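Local structure of putative fimbrium subunit Fim1C (Bacteroides uniformis, 4K4K) at residues L250-I255 with E261-V266. The protein is a putative component of the tip of fimbriae, the filamentous surface appendages through which the bacterium adheres and forms biofilms. Residues are numbered along the deposited sequence; the frame is centred on the assembly and turned at random.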
# COMPACT_ATOMS: atom_id res chain seq x y z
N LEU A 250 -4.23 5.46 -12.90
CA LEU A 250 -3.33 6.39 -13.55
C LEU A 250 -4.14 7.41 -14.29
O LEU A 250 -4.96 7.06 -15.14
CB LEU A 250 -2.36 5.66 -14.50
CG LEU A 250 -1.45 4.63 -13.82
CD1 LEU A 250 -2.00 3.24 -13.99
CD2 LEU A 250 -0.04 4.72 -14.37
N TYR A 251 -3.96 8.69 -13.93
CA TYR A 251 -4.68 9.76 -14.61
C TYR A 251 -3.72 10.68 -15.31
O TYR A 251 -2.73 11.10 -14.71
CB TYR A 251 -5.54 10.59 -13.62
CG TYR A 251 -6.58 9.80 -12.86
CD1 TYR A 251 -7.79 9.45 -13.46
CD2 TYR A 251 -6.40 9.47 -11.52
CE1 TYR A 251 -8.77 8.76 -12.76
CE2 TYR A 251 -7.36 8.76 -10.81
CZ TYR A 251 -8.55 8.41 -11.43
OH TYR A 251 -9.51 7.73 -10.74
N THR A 252 -4.02 11.02 -16.58
CA THR A 252 -3.27 12.03 -17.31
C THR A 252 -4.21 13.23 -17.41
O THR A 252 -5.28 13.13 -18.01
CB THR A 252 -2.73 11.55 -18.66
OG1 THR A 252 -1.85 10.44 -18.43
CG2 THR A 252 -1.97 12.66 -19.40
N ILE A 253 -3.80 14.34 -16.79
CA ILE A 253 -4.60 15.55 -16.74
C ILE A 253 -4.06 16.57 -17.73
O ILE A 253 -2.91 16.97 -17.61
CB ILE A 253 -4.59 16.14 -15.29
CG1 ILE A 253 -4.67 15.06 -14.17
CG2 ILE A 253 -5.57 17.31 -15.11
CD1 ILE A 253 -5.94 14.38 -13.97
N THR A 254 -4.89 16.99 -18.68
CA THR A 254 -4.50 18.05 -19.60
C THR A 254 -5.22 19.32 -19.16
O THR A 254 -6.45 19.39 -19.21
CB THR A 254 -4.76 17.69 -21.08
OG1 THR A 254 -4.10 16.46 -21.38
CG2 THR A 254 -4.25 18.78 -22.02
N ILE A 255 -4.45 20.34 -18.80
CA ILE A 255 -5.04 21.58 -18.33
C ILE A 255 -4.99 22.67 -19.40
O ILE A 255 -3.95 22.92 -20.02
CB ILE A 255 -4.37 22.05 -17.01
CG1 ILE A 255 -4.41 20.93 -15.93
CG2 ILE A 255 -5.00 23.38 -16.50
CD1 ILE A 255 -3.73 21.32 -14.56
N GLU A 261 -9.14 18.10 -18.81
CA GLU A 261 -9.56 16.86 -19.45
C GLU A 261 -8.70 15.76 -18.95
O GLU A 261 -7.51 15.98 -18.69
CB GLU A 261 -9.48 16.97 -20.94
CG GLU A 261 -10.75 17.54 -21.50
CD GLU A 261 -10.68 17.66 -23.00
OE1 GLU A 261 -9.66 17.24 -23.58
OE2 GLU A 261 -11.68 18.13 -23.59
N VAL A 262 -9.28 14.59 -18.73
CA VAL A 262 -8.55 13.50 -18.12
C VAL A 262 -8.71 12.20 -18.87
O VAL A 262 -9.81 11.86 -19.31
CB VAL A 262 -9.07 13.36 -16.65
CG1 VAL A 262 -8.39 12.23 -15.89
CG2 VAL A 262 -8.98 14.68 -15.88
N SER A 263 -7.59 11.46 -19.02
CA SER A 263 -7.55 10.12 -19.57
C SER A 263 -7.22 9.23 -18.40
O SER A 263 -6.41 9.62 -17.55
CB SER A 263 -6.56 9.98 -20.72
OG SER A 263 -5.21 10.07 -20.32
N SER A 264 -7.87 8.07 -18.30
CA SER A 264 -7.62 7.22 -17.14
C SER A 264 -7.27 5.80 -17.54
O SER A 264 -7.71 5.31 -18.58
CB SER A 264 -8.85 7.20 -16.24
OG SER A 264 -9.91 6.52 -16.88
N LYS A 265 -6.49 5.14 -16.67
CA LYS A 265 -6.10 3.73 -16.82
C LYS A 265 -6.11 3.13 -15.45
O LYS A 265 -5.76 3.82 -14.49
CB LYS A 265 -4.70 3.60 -17.45
CG LYS A 265 -4.62 3.89 -18.94
CD LYS A 265 -3.17 4.07 -19.42
CE LYS A 265 -2.44 2.78 -19.72
NZ LYS A 265 -1.03 3.01 -20.13
N VAL A 266 -6.47 1.84 -15.35
CA VAL A 266 -6.40 1.12 -14.08
C VAL A 266 -5.51 -0.08 -14.34
O VAL A 266 -5.60 -0.70 -15.41
CB VAL A 266 -7.77 0.77 -13.43
CG1 VAL A 266 -8.60 -0.19 -14.29
CG2 VAL A 266 -7.58 0.20 -12.02
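The C-terminal beta hairpin of this fimbrillin-like protein, strands 247-256 and 259-268, illustrates how an antiparallel pair separates an inner face from an outer one. Leu250, Thr252 and Thr254 form the hydrogen-bonded pairs with Lys265, Ser263 and Glu261, and each pair exchanges two backbone bonds. The Leu250 N to Lys265 O bond is short, 2.7 Å, and nearly straight (170° at the hydrogen). Its return partner, Lys265 N to Leu250 O at 2.9 Å, is more bent, at 148°. Between these rungs, CA-H groups lean on the same carbonyls, as where Val262 CA lies 3.3 Å from Thr252 O.

Tyr251, Ile253, Val262 and Ser264 occupy the inward face. Val262 bridges two neighbours: CG1, anti to its backbone N (chi1 180°), reaches Tyr251 CD1 at 3.7 Å, while CG2 lies 3.6 Å from Ile253 CD1, the two side chains running side by side. Ser264 CB meets the same ring carbon, Tyr251 CD1, also at 3.7 Å, and the ring approaches both neighbours obliquely. Its hydroxyl is hydrogen-bonded to Ser240, and Trp232 meets the ring with its plane steeply inclined. Strand 132-150 pairs in parallel with the far edge of 247-256.

On the other face Ser263 OG packs 3.3 Å from Thr252 CB. The chemistry is thus divided: six backbone bonds fix the register, Tyr251 and Ile253 are buried on the inner side with the partly exposed Val262 and Ser264 beside them, and hydroxyl and charged side chains, with Leu250 at one end, make up the outer one.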